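PDB 6YGA: N-alpha-acetyltransferase 30 from Saccharomyces cerevisiae, which catalyses, as the catalytic subunit of the NatC complex, transfer of an acetyl group from acetyl-CoA to the N-terminal methionine of proteins such as the L-A virus GAG protein. Local coordinates for residues A[95-100]-A[127-132]; A[50-55]-A[88-93]; A[139-144]-A[149-154]; A[67-72]-A[108-113]. All coordinates share one frame; numbering follows the deposited sequence.

Contact 1: A[95-100]-A[127-132]. With EDO (1,2-ethanediol), chain K.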
loop_
_atom_site.group_PDB
_atom_site.type_symbol
_atom_site.label_atom_id
_atom_site.label_comp_id
_atom_site.label_asym_id
_atom_site.label_seq_id
_atom_site.Cartn_x
_atom_site.Cartn_y
_atom_site.Cartn_z
ATOM N N ILE A 95 -16.629 28.244 4.012
ATOM C CA ILE A 95 -17.523 27.597 4.968
ATOM C C ILE A 95 -16.882 26.340 5.540
ATOM O O ILE A 95 -16.953 26.088 6.750
ATOM C CB ILE A 95 -18.878 27.290 4.308
ATOM C CG1 ILE A 95 -19.492 28.568 3.743
ATOM C CG2 ILE A 95 -19.825 26.648 5.306
ATOM C CD1 ILE A 95 -20.793 28.337 3.020
ATOM N N ALA A 96 -16.251 25.529 4.686
ATOM C CA ALA A 96 -15.583 24.324 5.165
ATOM C C ALA A 96 -14.481 24.663 6.161
ATOM O O ALA A 96 -14.323 23.978 7.179
ATOM C CB ALA A 96 -15.017 23.536 3.984
ATOM N N LYS A 97 -13.719 25.724 5.895
ATOM C CA LYS A 97 -12.640 26.096 6.801
ATOM C C LYS A 97 -13.180 26.495 8.168
ATOM O O LYS A 97 -12.577 26.177 9.198
ATOM C CB LYS A 97 -11.812 27.228 6.196
ATOM C CG LYS A 97 -10.731 27.771 7.116
ATOM C CD LYS A 97 -9.835 28.757 6.386
ATOM C CE LYS A 97 -8.768 29.318 7.309
ATOM N NZ LYS A 97 -7.808 30.184 6.573
ATOM N N LYS A 98 -14.324 27.182 8.200
ATOM C CA LYS A 98 -14.893 27.596 9.477
ATOM C C LYS A 98 -15.432 26.401 10.256
ATOM O O LYS A 98 -15.347 26.367 11.488
ATOM C CB LYS A 98 -15.989 28.636 9.251
ATOM C CG LYS A 98 -16.274 29.486 10.473
ATOM C CD LYS A 98 -15.023 30.232 10.909
ATOM C CE LYS A 98 -15.262 31.017 12.185
ATOM N NZ LYS A 98 -14.100 31.887 12.513
ATOM N N LEU A 99 -15.988 25.410 9.554
ATOM C CA LEU A 99 -16.471 24.210 10.228
ATOM C C LEU A 99 -15.320 23.417 10.834
ATOM O O LEU A 99 -15.443 22.881 11.941
ATOM C CB LEU A 99 -17.268 23.344 9.253
ATOM C CG LEU A 99 -18.708 23.772 8.964
ATOM C CD1 LEU A 99 -19.240 23.066 7.729
ATOM C CD2 LEU A 99 -19.593 23.478 10.162
ATOM N N VAL A 100 -14.194 23.323 10.123
ATOM C CA VAL A 100 -13.030 22.642 10.677
ATOM C C VAL A 100 -12.512 23.393 11.895
ATOM O O VAL A 100 -12.172 22.788 12.918
ATOM C CB VAL A 100 -11.939 22.479 9.601
ATOM C CG1 VAL A 100 -10.690 21.860 10.200
ATOM C CG2 VAL A 100 -12.446 21.623 8.454
ATOM N N LEU A 127 -6.011 19.280 1.021
ATOM C CA LEU A 127 -4.648 19.392 1.534
ATOM C C LEU A 127 -4.295 20.838 1.845
ATOM O O LEU A 127 -3.673 21.125 2.875
ATOM C CB LEU A 127 -3.652 18.809 0.529
ATOM C CG LEU A 127 -3.645 17.289 0.348
ATOM C CD1 LEU A 127 -2.667 16.867 -0.743
ATOM C CD2 LEU A 127 -3.301 16.614 1.662
ATOM N N ASN A 128 -4.683 21.764 0.966
ATOM C CA ASN A 128 -4.378 23.171 1.199
ATOM C C ASN A 128 -5.107 23.695 2.432
ATOM O O ASN A 128 -4.550 24.486 3.203
ATOM C CB ASN A 128 -4.739 23.990 -0.040
ATOM C CG ASN A 128 -4.302 25.436 0.067
ATOM O OD1 ASN A 128 -3.189 25.793 -0.326
ATOM N ND2 ASN A 128 -5.181 26.283 0.589
ATOM N N LEU A 129 -6.346 23.252 2.646
ATOM C CA LEU A 129 -7.115 23.717 3.798
ATOM C C LEU A 129 -6.511 23.218 5.107
ATOM O O LEU A 129 -6.343 23.989 6.060
ATOM C CB LEU A 129 -8.573 23.271 3.653
ATOM C CG LEU A 129 -9.537 23.273 4.842
ATOM C CD1 LEU A 129 -9.498 24.578 5.618
ATOM C CD2 LEU A 129 -10.945 23.006 4.336
ATOM N N TYR A 130 -6.166 21.931 5.169
ATOM C CA TYR A 130 -5.686 21.343 6.416
ATOM C C TYR A 130 -4.236 21.720 6.703
ATOM O O TYR A 130 -3.897 22.092 7.832
ATOM C CB TYR A 130 -5.857 19.825 6.367
ATOM C CG TYR A 130 -7.302 19.398 6.456
ATOM C CD1 TYR A 130 -8.125 19.899 7.457
ATOM C CD2 TYR A 130 -7.850 18.519 5.532
ATOM C CE1 TYR A 130 -9.446 19.524 7.547
ATOM C CE2 TYR A 130 -9.178 18.139 5.610
ATOM C CZ TYR A 130 -9.970 18.645 6.624
ATOM O OH TYR A 130 -11.291 18.276 6.717
ATOM N N GLU A 131 -3.363 21.632 5.697
ATOM C CA GLU A 131 -1.960 21.958 5.931
ATOM C C GLU A 131 -1.776 23.433 6.260
ATOM O O GLU A 131 -0.832 23.798 6.971
ATOM C CB GLU A 131 -1.119 21.557 4.719
ATOM C CG GLU A 131 -1.069 20.051 4.497
ATOM C CD GLU A 131 -0.631 19.671 3.097
ATOM O OE1 GLU A 131 -0.244 20.570 2.320
ATOM O OE2 GLU A 131 -0.682 18.466 2.772
ATOM N N GLY A 132 -2.673 24.294 5.774
ATOM C CA GLY A 132 -2.641 25.694 6.157
ATOM C C GLY A 132 -2.942 25.937 7.623
ATOM O O GLY A 132 -2.626 27.015 8.136
HETATM C C1 EDO K . -11.197 14.725 5.716
HETATM O O1 EDO K . -11.547 15.603 4.639
HETATM C C2 EDO K . -12.465 14.294 6.440
HETATM O O2 EDO K . -13.304 13.589 5.520
#
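Leu129 reaches across from helix 124-131 and divides its two methyls between neighbouring residues of helix 95-109. CD1 of Leu129 settles against the base of Lys97, 3.6 Å from Lys97 CB, while CD2 of Leu129 lies 4.1 Å from Ala96 CB. With CG swung anti to the backbone N (chi1 163°), the leucine fork projects into the gap between the helices, close to where the CA atoms of Lys97 and Leu129 come nearest, 6.7 Å apart. Lys97 gives only the aliphatic root of its extended side chain.

A second apolar pair lies one turn further along helix 95-109, where Val100 meets the rim of the ring of Tyr130, the residue after Leu129. CG1 of Val100 is in the ring plane, 3.7 Å from CE1 of Tyr130, and both methyls of Val100 meet the ring at this same edge atom. Leu84 of strand 76-86 touches both side chains, which places this pair over the central sheet of the GNAT fold.

The polar contribution is slight: Tyr130 OH makes a weak hydrogen bond of 3.4 Å to O1 of a 1,2-ethanediol that probably came from the crystallisation liquor.

The axes of the two short helical segments approach to 10.8 Å and are inclined at 36°. No hydrogen bond joins the segments, so the direct contact between them rests on apolar fit, and both also lie on strand 76-86.

Contact 2: A[50-55]-A[88-93]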
loop_
_atom_site.group_PDB
_atom_site.type_symbol
_atom_site.label_atom_id
_atom_site.label_comp_id
_atom_site.label_asym_id
_atom_site.label_seq_id
_atom_site.Cartn_x
_atom_site.Cartn_y
_atom_site.Cartn_z
ATOM N N ALA A 50 -23.672 24.107 9.356
ATOM C CA ALA A 50 -23.709 25.485 8.892
ATOM C C ALA A 50 -25.048 25.713 8.211
ATOM O O ALA A 50 -25.470 24.895 7.387
ATOM C CB ALA A 50 -22.558 25.783 7.926
ATOM N N VAL A 51 -25.722 26.806 8.567
ATOM C CA VAL A 51 -27.001 27.170 7.971
ATOM C C VAL A 51 -26.910 28.606 7.471
ATOM O O VAL A 51 -26.182 29.431 8.031
ATOM C CB VAL A 51 -28.182 27.007 8.962
ATOM C CG1 VAL A 51 -28.292 25.561 9.442
ATOM C CG2 VAL A 51 -28.051 27.965 10.147
ATOM N N ASP A 52 -27.638 28.896 6.392
ATOM C CA ASP A 52 -27.733 30.244 5.837
ATOM C C ASP A 52 -28.996 30.877 6.406
ATOM O O ASP A 52 -30.110 30.469 6.063
ATOM C CB ASP A 52 -27.760 30.214 4.308
ATOM C CG ASP A 52 -27.767 31.610 3.679
ATOM O OD1 ASP A 52 -27.843 32.620 4.412
ATOM O OD2 ASP A 52 -27.696 31.693 2.433
ATOM N N ASN A 53 -28.820 31.866 7.283
ATOM C CA ASN A 53 -29.967 32.456 7.965
ATOM C C ASN A 53 -30.815 33.296 7.018
ATOM O O ASN A 53 -32.038 33.368 7.184
ATOM C CB ASN A 53 -29.491 33.294 9.151
ATOM C CG ASN A 53 -30.372 33.129 10.371
ATOM O OD1 ASN A 53 -31.544 32.772 10.259
ATOM N ND2 ASN A 53 -29.811 33.389 11.547
ATOM N N LYS A 54 -30.196 33.927 6.024
ATOM C CA LYS A 54 -30.913 34.749 5.059
ATOM C C LYS A 54 -31.352 33.968 3.828
ATOM O O LYS A 54 -31.877 34.565 2.884
ATOM C CB LYS A 54 -30.053 35.943 4.643
ATOM C CG LYS A 54 -29.824 36.941 5.764
ATOM C CD LYS A 54 -31.141 37.352 6.396
ATOM C CE LYS A 54 -30.929 37.951 7.773
ATOM N NZ LYS A 54 -32.221 38.128 8.490
ATOM N N SER A 55 -31.146 32.655 3.815
ATOM C CA SER A 55 -31.652 31.817 2.740
ATOM C C SER A 55 -33.156 31.610 2.883
ATOM O O SER A 55 -33.740 31.809 3.953
ATOM C CB SER A 55 -30.942 30.463 2.736
ATOM O OG SER A 55 -31.648 29.510 1.959
ATOM N N SER A 88 -23.009 22.290 -2.841
ATOM C CA SER A 88 -22.322 22.741 -4.050
ATOM C C SER A 88 -22.535 24.230 -4.301
ATOM O O SER A 88 -21.622 24.926 -4.760
ATOM C CB SER A 88 -22.796 21.920 -5.250
ATOM O OG SER A 88 -22.064 22.244 -6.418
ATOM N N THR A 89 -23.732 24.740 -4.007
ATOM C CA THR A 89 -24.017 26.150 -4.248
ATOM C C THR A 89 -23.269 27.069 -3.291
ATOM O O THR A 89 -23.067 28.245 -3.614
ATOM C CB THR A 89 -25.522 26.412 -4.142
ATOM O OG1 THR A 89 -26.035 25.783 -2.961
ATOM C CG2 THR A 89 -26.246 25.865 -5.357
ATOM N N TYR A 90 -22.846 26.563 -2.134
ATOM C CA TYR A 90 -22.217 27.379 -1.105
ATOM C C TYR A 90 -20.702 27.219 -1.057
ATOM O O TYR A 90 -20.068 27.714 -0.121
ATOM C CB TYR A 90 -22.818 27.050 0.262
ATOM C CG TYR A 90 -24.194 27.637 0.473
ATOM C CD1 TYR A 90 -25.326 27.002 -0.020
ATOM C CD2 TYR A 90 -24.359 28.831 1.160
ATOM C CE1 TYR A 90 -26.588 27.543 0.166
ATOM C CE2 TYR A 90 -25.613 29.378 1.355
ATOM C CZ TYR A 90 -26.724 28.731 0.857
ATOM O OH TYR A 90 -27.974 29.271 1.051
ATOM N N ARG A 91 -20.107 26.549 -2.039
ATOM C CA ARG A 91 -18.663 26.374 -2.042
ATOM C C ARG A 91 -17.965 27.667 -2.447
ATOM O O ARG A 91 -18.513 28.499 -3.177
ATOM C CB ARG A 91 -18.266 25.238 -2.983
ATOM C CG ARG A 91 -18.966 23.926 -2.675
ATOM C CD ARG A 91 -18.101 22.728 -3.028
ATOM N NE ARG A 91 -18.723 21.471 -2.621
ATOM C CZ ARG A 91 -19.295 20.612 -3.459
ATOM N NH1 ARG A 91 -19.317 20.864 -4.761
ATOM N NH2 ARG A 91 -19.838 19.494 -2.996
ATOM N N GLY A 92 -16.742 27.837 -1.953
ATOM C CA GLY A 92 -15.950 29.009 -2.262
ATOM C C GLY A 92 -16.136 30.184 -1.332
ATOM O O GLY A 92 -15.700 31.292 -1.668
ATOM N N HIS A 93 -16.769 29.985 -0.173
ATOM C CA HIS A 93 -17.000 31.060 0.785
ATOM C C HIS A 93 -16.331 30.786 2.127
ATOM O O HIS A 93 -16.701 31.395 3.135
ATOM C CB HIS A 93 -18.500 31.295 0.975
ATOM C CG HIS A 93 -19.211 31.720 -0.275
ATOM N ND1 HIS A 93 -18.856 32.845 -0.988
ATOM C CD2 HIS A 93 -20.263 31.176 -0.932
ATOM C CE1 HIS A 93 -19.655 32.972 -2.033
ATOM N NE2 HIS A 93 -20.518 31.973 -2.022
#
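Tyr90 points its hydroxyl end at the carboxylate of Asp52, and the two side chains meet at about a right angle. The ring and carboxylate planes are 87° apart, with Asp52 OD2 lying in the plane of the ring, at its edge. From there OD2 of Asp52 accepts a hydrogen bond of 2.8 Å from Tyr90 OH through its anti lone pair, the one turned away from OD1. The same oxygen is 3.3 Å from Tyr90 CE2. The CB of Asp52 already points toward the tyrosine, and with CG anti to the backbone N (chi1 -176°) the carboxylate reaches the hydroxyl.

Asp52 is the last residue of strand 47-52 and the first of a type I turn running to Ser55, whereas Tyr90 closes a short 3-10 segment in the loop that leads from strand 76-86 to helix 95-109 of the GNAT fold. The bond therefore ties the end of one strand to the connection entering a helix. Ser55, at the far end of the turn, brings CB to 3.6 Å from Tyr90 OH.

The other carboxylate oxygen serves the turn and the N terminus: OD1 of Asp52 receives a weak bond from Lys54 N, 3.1 Å long, and a further one from the backbone N of Glu2. Asp52 is buried, and these three donors probably favour its charged form. The Tyr90 side chain also packs on Ile62 and Ile95, while Met1 and Ile3 lie against Asp52.

Contact 3: A[139-144]-A[149-154]; sequences KRMFRY and GDAFKL
The Arg140 guanidinium receives Asp150 OD2 at its edge, in plane, and stands nearly upright, at 86°, to the Phe152 ring. NE of Arg140 is 3.0 Å from OD2 of Asp150, a straight salt-bridging bond to the anti lone pair; the NH2 bond to the same oxygen is weak. NH1 of Arg140 comes obliquely to within 3.4 Å of Phe152 CZ, and its hydrogen bond goes to the carbonyl of Leu457 of the N-alpha-acetyltransferase 35 chain. The Phe152 ring has Lys139 O at its edge. One face of the Tyr144 ring carries the methyl of selenomethionine Met141, and one face of the Phe142 ring carries Arg143 CG, both offset toward the rim.

Asp150 also grips the turn: its OD1 accepts Arg143 N at 2.8 Å, from above the carboxylate plane. One carboxylate thus holds both a strand side chain and the type II turn running from Met141 to Tyr144.

Between the backbones, Met141 and Ala151 form an antiparallel hydrogen-bonded pair, with Met141 N to Ala151 O at 2.9 Å and Ala151 N to Met141 O at 3.1 Å. Ala151 CB packs 3.5 Å from Tyr144 CB.

Strand 136-141 is outermost on this side of the sheet within the chain, and strand 151-157 lies between it and strand 114-120. Phe152 and Leu154 lean on Leu127 of helix 124-131, and the N-alpha-acetyltransferase 35 chain covers parts of strand 136-141 and the turn.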
loop_
_atom_site.group_PDB
_atom_site.type_symbol
_atom_site.label_atom_id
_atom_site.label_comp_id
_atom_site.label_asym_id
_atom_site.label_seq_id
_atom_site.Cartn_x
_atom_site.Cartn_y
_atom_site.Cartn_z
ATOM N N LYS A 139 1.853 9.902 6.951
ATOM C CA LYS A 139 1.763 8.566 6.382
ATOM C C LYS A 139 1.108 8.653 5.013
ATOM O O LYS A 139 0.284 9.537 4.764
ATOM C CB LYS A 139 0.959 7.638 7.301
ATOM C CG LYS A 139 1.102 6.154 7.021
ATOM C CD LYS A 139 0.298 5.357 8.041
ATOM C CE LYS A 139 0.624 3.877 8.004
ATOM N NZ LYS A 139 -0.102 3.145 9.076
ATOM N N ARG A 140 1.484 7.729 4.133
ATOM C CA ARG A 140 0.857 7.580 2.826
ATOM C C ARG A 140 0.378 6.145 2.684
ATOM O O ARG A 140 1.156 5.206 2.884
ATOM C CB ARG A 140 1.822 7.930 1.691
ATOM C CG ARG A 140 1.150 8.071 0.329
ATOM C CD ARG A 140 2.182 8.264 -0.777
ATOM N NE ARG A 140 1.583 8.303 -2.110
ATOM C CZ ARG A 140 1.534 9.387 -2.879
ATOM N NH1 ARG A 140 2.051 10.532 -2.454
ATOM N NH2 ARG A 140 0.970 9.325 -4.078
HETATM N N MSE A 141 -0.895 5.974 2.350
HETATM C CA MSE A 141 -1.483 4.639 2.273
HETATM C C MSE A 141 -1.758 4.234 0.828
HETATM O O MSE A 141 -2.495 4.910 0.114
HETATM C CB MSE A 141 -2.767 4.570 3.105
HETATM C CG MSE A 141 -2.549 4.817 4.592
HETATM SE SE MSE A 141 -2.426 6.707 5.065
HETATM C CE MSE A 141 -4.253 6.986 5.683
ATOM N N PHE A 142 -1.158 3.121 0.416
ATOM C CA PHE A 142 -1.199 2.682 -0.975
ATOM C C PHE A 142 -2.615 2.272 -1.373
ATOM O O PHE A 142 -3.194 1.355 -0.779
ATOM C CB PHE A 142 -0.222 1.526 -1.169
ATOM C CG PHE A 142 -0.173 0.989 -2.570
ATOM C CD1 PHE A 142 0.538 1.653 -3.557
ATOM C CD2 PHE A 142 -0.816 -0.195 -2.893
ATOM C CE1 PHE A 142 0.590 1.156 -4.845
ATOM C CE2 PHE A 142 -0.764 -0.698 -4.176
ATOM C CZ PHE A 142 -0.062 -0.022 -5.155
ATOM N N ARG A 143 -3.163 2.958 -2.381
ATOM C CA ARG A 143 -4.483 2.657 -2.945
ATOM C C ARG A 143 -5.562 2.624 -1.863
ATOM O O ARG A 143 -6.485 1.808 -1.897
ATOM C CB ARG A 143 -4.456 1.350 -3.742
ATOM C CG ARG A 143 -3.603 1.423 -4.999
ATOM C CD ARG A 143 -3.724 0.164 -5.842
ATOM N NE ARG A 143 -5.101 -0.089 -6.247
ATOM C CZ ARG A 143 -5.683 0.470 -7.303
ATOM N NH1 ARG A 143 -5.006 1.320 -8.061
ATOM N NH2 ARG A 143 -6.943 0.182 -7.600
ATOM N N TYR A 144 -5.434 3.530 -0.891
ATOM C CA TYR A 144 -6.409 3.620 0.191
ATOM C C TYR A 144 -7.797 3.944 -0.345
ATOM O O TYR A 144 -8.806 3.468 0.190
ATOM C CB TYR A 144 -5.944 4.675 1.194
ATOM C CG TYR A 144 -6.776 4.797 2.449
ATOM C CD1 TYR A 144 -6.504 4.015 3.566
ATOM C CD2 TYR A 144 -7.810 5.717 2.530
ATOM C CE1 TYR A 144 -7.254 4.133 4.722
ATOM C CE2 TYR A 144 -8.566 5.843 3.678
ATOM C CZ TYR A 144 -8.284 5.050 4.772
ATOM O OH TYR A 144 -9.037 5.176 5.915
ATOM N N GLY A 149 -6.865 6.517 -5.871
ATOM C CA GLY A 149 -5.468 6.729 -5.545
ATOM C C GLY A 149 -5.170 6.541 -4.066
ATOM O O GLY A 149 -5.982 6.041 -3.284
ATOM N N ASP A 150 -3.966 6.964 -3.693
ATOM C CA ASP A 150 -3.465 6.802 -2.339
ATOM C C ASP A 150 -4.110 7.820 -1.400
ATOM O O ASP A 150 -4.877 8.697 -1.808
ATOM C CB ASP A 150 -1.944 6.942 -2.317
ATOM C CG ASP A 150 -1.251 5.966 -3.253
ATOM O OD1 ASP A 150 -1.928 5.059 -3.780
ATOM O OD2 ASP A 150 -0.024 6.109 -3.460
ATOM N N ALA A 151 -3.785 7.702 -0.116
ATOM C CA ALA A 151 -4.232 8.650 0.888
ATOM C C ALA A 151 -3.033 9.187 1.648
ATOM O O ALA A 151 -1.972 8.562 1.705
ATOM C CB ALA A 151 -5.208 8.021 1.887
ATOM N N PHE A 152 -3.222 10.365 2.227
ATOM C CA PHE A 152 -2.321 10.914 3.227
ATOM C C PHE A 152 -3.010 10.847 4.583
ATOM O O PHE A 152 -4.221 11.075 4.686
ATOM C CB PHE A 152 -1.937 12.365 2.911
ATOM C CG PHE A 152 -0.883 12.510 1.843
ATOM C CD1 PHE A 152 0.180 11.626 1.773
ATOM C CD2 PHE A 152 -0.953 13.540 0.914
ATOM C CE1 PHE A 152 1.151 11.764 0.795
ATOM C CE2 PHE A 152 0.016 13.682 -0.067
ATOM C CZ PHE A 152 1.067 12.794 -0.127
ATOM N N LYS A 153 -2.242 10.511 5.611
ATOM C CA LYS A 153 -2.692 10.610 6.990
ATOM C C LYS A 153 -2.186 11.932 7.550
ATOM O O LYS A 153 -0.973 12.135 7.659
ATOM C CB LYS A 153 -2.173 9.433 7.815
ATOM C CG LYS A 153 -2.698 9.369 9.236
ATOM C CD LYS A 153 -2.172 8.137 9.950
ATOM C CE LYS A 153 -2.990 7.832 11.189
ATOM N NZ LYS A 153 -2.685 6.475 11.718
ATOM N N LEU A 154 -3.109 12.832 7.877
ATOM C CA LEU A 154 -2.768 14.159 8.373
ATOM C C LEU A 154 -2.983 14.219 9.877
ATOM O O LEU A 154 -3.989 13.719 10.389
ATOM C CB LEU A 154 -3.611 15.237 7.691
ATOM C CG LEU A 154 -3.545 15.280 6.165
ATOM C CD1 LEU A 154 -4.413 16.397 5.601
ATOM C CD2 LEU A 154 -2.110 15.440 5.715
#

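Contact 4: A[67-72]-A[108-113]. With EDO (1,2-ethanediol), chain J.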
loop_
_atom_site.group_PDB
_atom_site.type_symbol
_atom_site.label_atom_id
_atom_site.label_comp_id
_atom_site.label_asym_id
_atom_site.label_seq_id
_atom_site.Cartn_x
_atom_site.Cartn_y
_atom_site.Cartn_z
ATOM N N CYS A 67 -17.247 14.456 13.763
ATOM C CA CYS A 67 -15.994 14.137 14.429
ATOM C C CYS A 67 -16.224 13.158 15.571
ATOM O O CYS A 67 -17.334 13.016 16.088
ATOM C CB CYS A 67 -15.311 15.403 14.965
ATOM S SG CYS A 67 -15.041 16.662 13.701
ATOM N N LYS A 68 -15.143 12.480 15.957
ATOM C CA LYS A 68 -15.113 11.619 17.129
ATOM C C LYS A 68 -13.790 11.840 17.849
ATOM O O LYS A 68 -12.864 12.459 17.320
ATOM C CB LYS A 68 -15.268 10.138 16.756
ATOM C CG LYS A 68 -13.966 9.490 16.316
ATOM C CD LYS A 68 -14.150 8.040 15.907
ATOM C CE LYS A 68 -12.808 7.325 15.805
ATOM N NZ LYS A 68 -12.150 7.190 17.137
HETATM N N MSE A 69 -13.706 11.330 19.073
HETATM C CA MSE A 69 -12.438 11.307 19.793
HETATM C C MSE A 69 -12.340 10.069 20.675
HETATM O O MSE A 69 -13.323 9.627 21.268
HETATM C CB MSE A 69 -12.252 12.575 20.628
HETATM C CG MSE A 69 -13.249 12.753 21.754
HETATM SE SE MSE A 69 -13.133 14.535 22.532
HETATM C CE MSE A 69 -11.636 14.268 23.749
ATOM N N ASP A 70 -11.141 9.505 20.746
ATOM C CA ASP A 70 -10.883 8.305 21.523
ATOM C C ASP A 70 -9.450 8.372 22.022
ATOM O O ASP A 70 -8.615 9.043 21.404
ATOM C CB ASP A 70 -11.093 7.032 20.688
ATOM C CG ASP A 70 -12.528 6.539 20.720
ATOM O OD1 ASP A 70 -13.166 6.639 21.788
ATOM O OD2 ASP A 70 -13.016 6.046 19.680
ATOM N N PRO A 71 -9.138 7.708 23.132
ATOM C CA PRO A 71 -7.730 7.591 23.529
ATOM C C PRO A 71 -6.945 6.808 22.487
ATOM O O PRO A 71 -7.404 5.784 21.978
ATOM C CB PRO A 71 -7.800 6.844 24.868
ATOM C CG PRO A 71 -9.113 6.134 24.837
ATOM C CD PRO A 71 -10.039 7.046 24.090
ATOM N N HIS A 72 -5.765 7.316 22.148
ATOM C CA HIS A 72 -4.842 6.621 21.263
ATOM C C HIS A 72 -3.636 6.190 22.082
ATOM O O HIS A 72 -3.139 6.956 22.914
ATOM C CB HIS A 72 -4.402 7.499 20.089
ATOM C CG HIS A 72 -3.714 6.742 18.991
ATOM N ND1 HIS A 72 -2.381 6.914 18.685
ATOM C CD2 HIS A 72 -4.180 5.809 18.128
ATOM C CE1 HIS A 72 -2.056 6.120 17.680
ATOM N NE2 HIS A 72 -3.129 5.437 17.325
ATOM N N GLN A 108 -10.113 20.665 21.028
ATOM C CA GLN A 108 -9.038 21.181 21.872
ATOM C C GLN A 108 -9.550 21.514 23.267
ATOM O O GLN A 108 -8.890 21.206 24.268
ATOM C CB GLN A 108 -8.397 22.412 21.232
ATOM C CG GLN A 108 -7.300 23.028 22.081
ATOM C CD GLN A 108 -6.511 24.082 21.338
ATOM O OE1 GLN A 108 -7.080 24.999 20.747
ATOM N NE2 GLN A 108 -5.190 23.950 21.353
ATOM N N ARG A 109 -10.723 22.144 23.355
ATOM C CA ARG A 109 -11.320 22.418 24.655
ATOM C C ARG A 109 -11.723 21.135 25.367
ATOM O O ARG A 109 -11.849 21.135 26.595
ATOM C CB ARG A 109 -12.526 23.353 24.505
ATOM C CG ARG A 109 -12.144 24.808 24.250
ATOM C CD ARG A 109 -13.353 25.743 24.184
ATOM N NE ARG A 109 -14.033 25.687 22.892
ATOM C CZ ARG A 109 -15.251 25.185 22.704
ATOM N NH1 ARG A 109 -15.938 24.699 23.728
ATOM N NH2 ARG A 109 -15.783 25.177 21.490
ATOM N N GLU A 110 -11.913 20.044 24.629
ATOM C CA GLU A 110 -12.111 18.732 25.224
ATOM C C GLU A 110 -10.796 18.009 25.490
ATOM O O GLU A 110 -10.814 16.805 25.765
ATOM C CB GLU A 110 -13.021 17.877 24.337
ATOM C CG GLU A 110 -14.453 18.399 24.255
ATOM C CD GLU A 110 -15.113 18.527 25.620
ATOM O OE1 GLU A 110 -14.885 17.647 26.477
ATOM O OE2 GLU A 110 -15.858 19.508 25.840
ATOM N N HIS A 111 -9.667 18.711 25.401
ATOM C CA HIS A 111 -8.366 18.205 25.821
ATOM C C HIS A 111 -7.814 17.142 24.872
ATOM O O HIS A 111 -7.033 16.279 25.286
ATOM C CB HIS A 111 -8.425 17.667 27.254
ATOM C CG HIS A 111 -9.006 18.634 28.238
ATOM N ND1 HIS A 111 -10.302 18.545 28.706
ATOM C CD2 HIS A 111 -8.461 19.710 28.853
ATOM C CE1 HIS A 111 -10.526 19.523 29.565
ATOM N NE2 HIS A 111 -9.425 20.244 29.672
ATOM N N CYS A 112 -8.228 17.173 23.605
ATOM C CA CYS A 112 -7.586 16.337 22.599
ATOM C C CYS A 112 -6.122 16.734 22.469
ATOM O O CYS A 112 -5.779 17.918 22.481
ATOM C CB CYS A 112 -8.293 16.473 21.247
ATOM S SG CYS A 112 -9.763 15.434 21.052
ATOM N N ASP A 113 -5.254 15.731 22.386
ATOM C CA ASP A 113 -3.833 15.979 22.194
ATOM C C ASP A 113 -3.461 16.136 20.729
ATOM O O ASP A 113 -2.405 16.703 20.431
ATOM C CB ASP A 113 -3.014 14.842 22.810
ATOM C CG ASP A 113 -3.196 14.741 24.311
ATOM O OD1 ASP A 113 -2.933 15.742 25.009
ATOM O OD2 ASP A 113 -3.607 13.667 24.795
HETATM C C1 EDO J . -12.665 10.873 24.999
HETATM O O1 EDO J . -12.997 9.575 24.494
HETATM C C2 EDO J . -12.866 10.922 26.510
HETATM O O2 EDO J . -11.987 9.993 27.157
#
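A Schellman motif ends helix 95-109, and the loop that follows it packs against strand 61-72 through one side chain, selenomethionine Met69. Its methyl does most of the touching: CE of Met69 lies 3.5 Å from Cys112 SG and 3.3 Å from the carbonyl oxygen Glu110 O. The selenium is involved too: SE of Met69 is 3.8 Å from CB of Glu110, and the two side chains cross at about a right angle. A chi1 of 65° sets Met69 CG between its own backbone N and carbonyl carbon, and the bend at chi3 then turns the methyl onto the loop.

In the motif, His111 has the positive phi of the C-prime residue; His111 N bonds to Gln108 O at 2.8 Å, and Cys112 N bonds to Met107 O. The chain is thereby turned out of the helix toward strand 114-120 of the GNAT sheet, with Cys112 facing Met69. On the strand, Met69 O accepts a hydrogen bond of 3.2 Å from O1 of a 1,2-ethanediol, probably a crystallisation additive.

From the N terminus, contact 2 opens at the end of strand 47-52 and closes at the loop before helix 95-109, spanning strands 61-72 and 76-86. Contact 4 begins within that span and closes at the C-terminal end of helix 95-109, tying it to strand 61-72, so the two cross. Contact 1 starts at the beginning of the same helix, crosses contact 4 in turn, and closes on helix 124-131 after strand 114-120. Contact 3 follows separately as a short hairpin. Contacts 1 and 2 touch through Ile95 on Tyr90 and Ala50, and contacts 1 and 3 through Leu127 on Phe152 and Leu154, and Tyr130 on Leu154. Contacts 2 and 3, with centres about 30 Å apart, lie on opposite sides of the chain's centre.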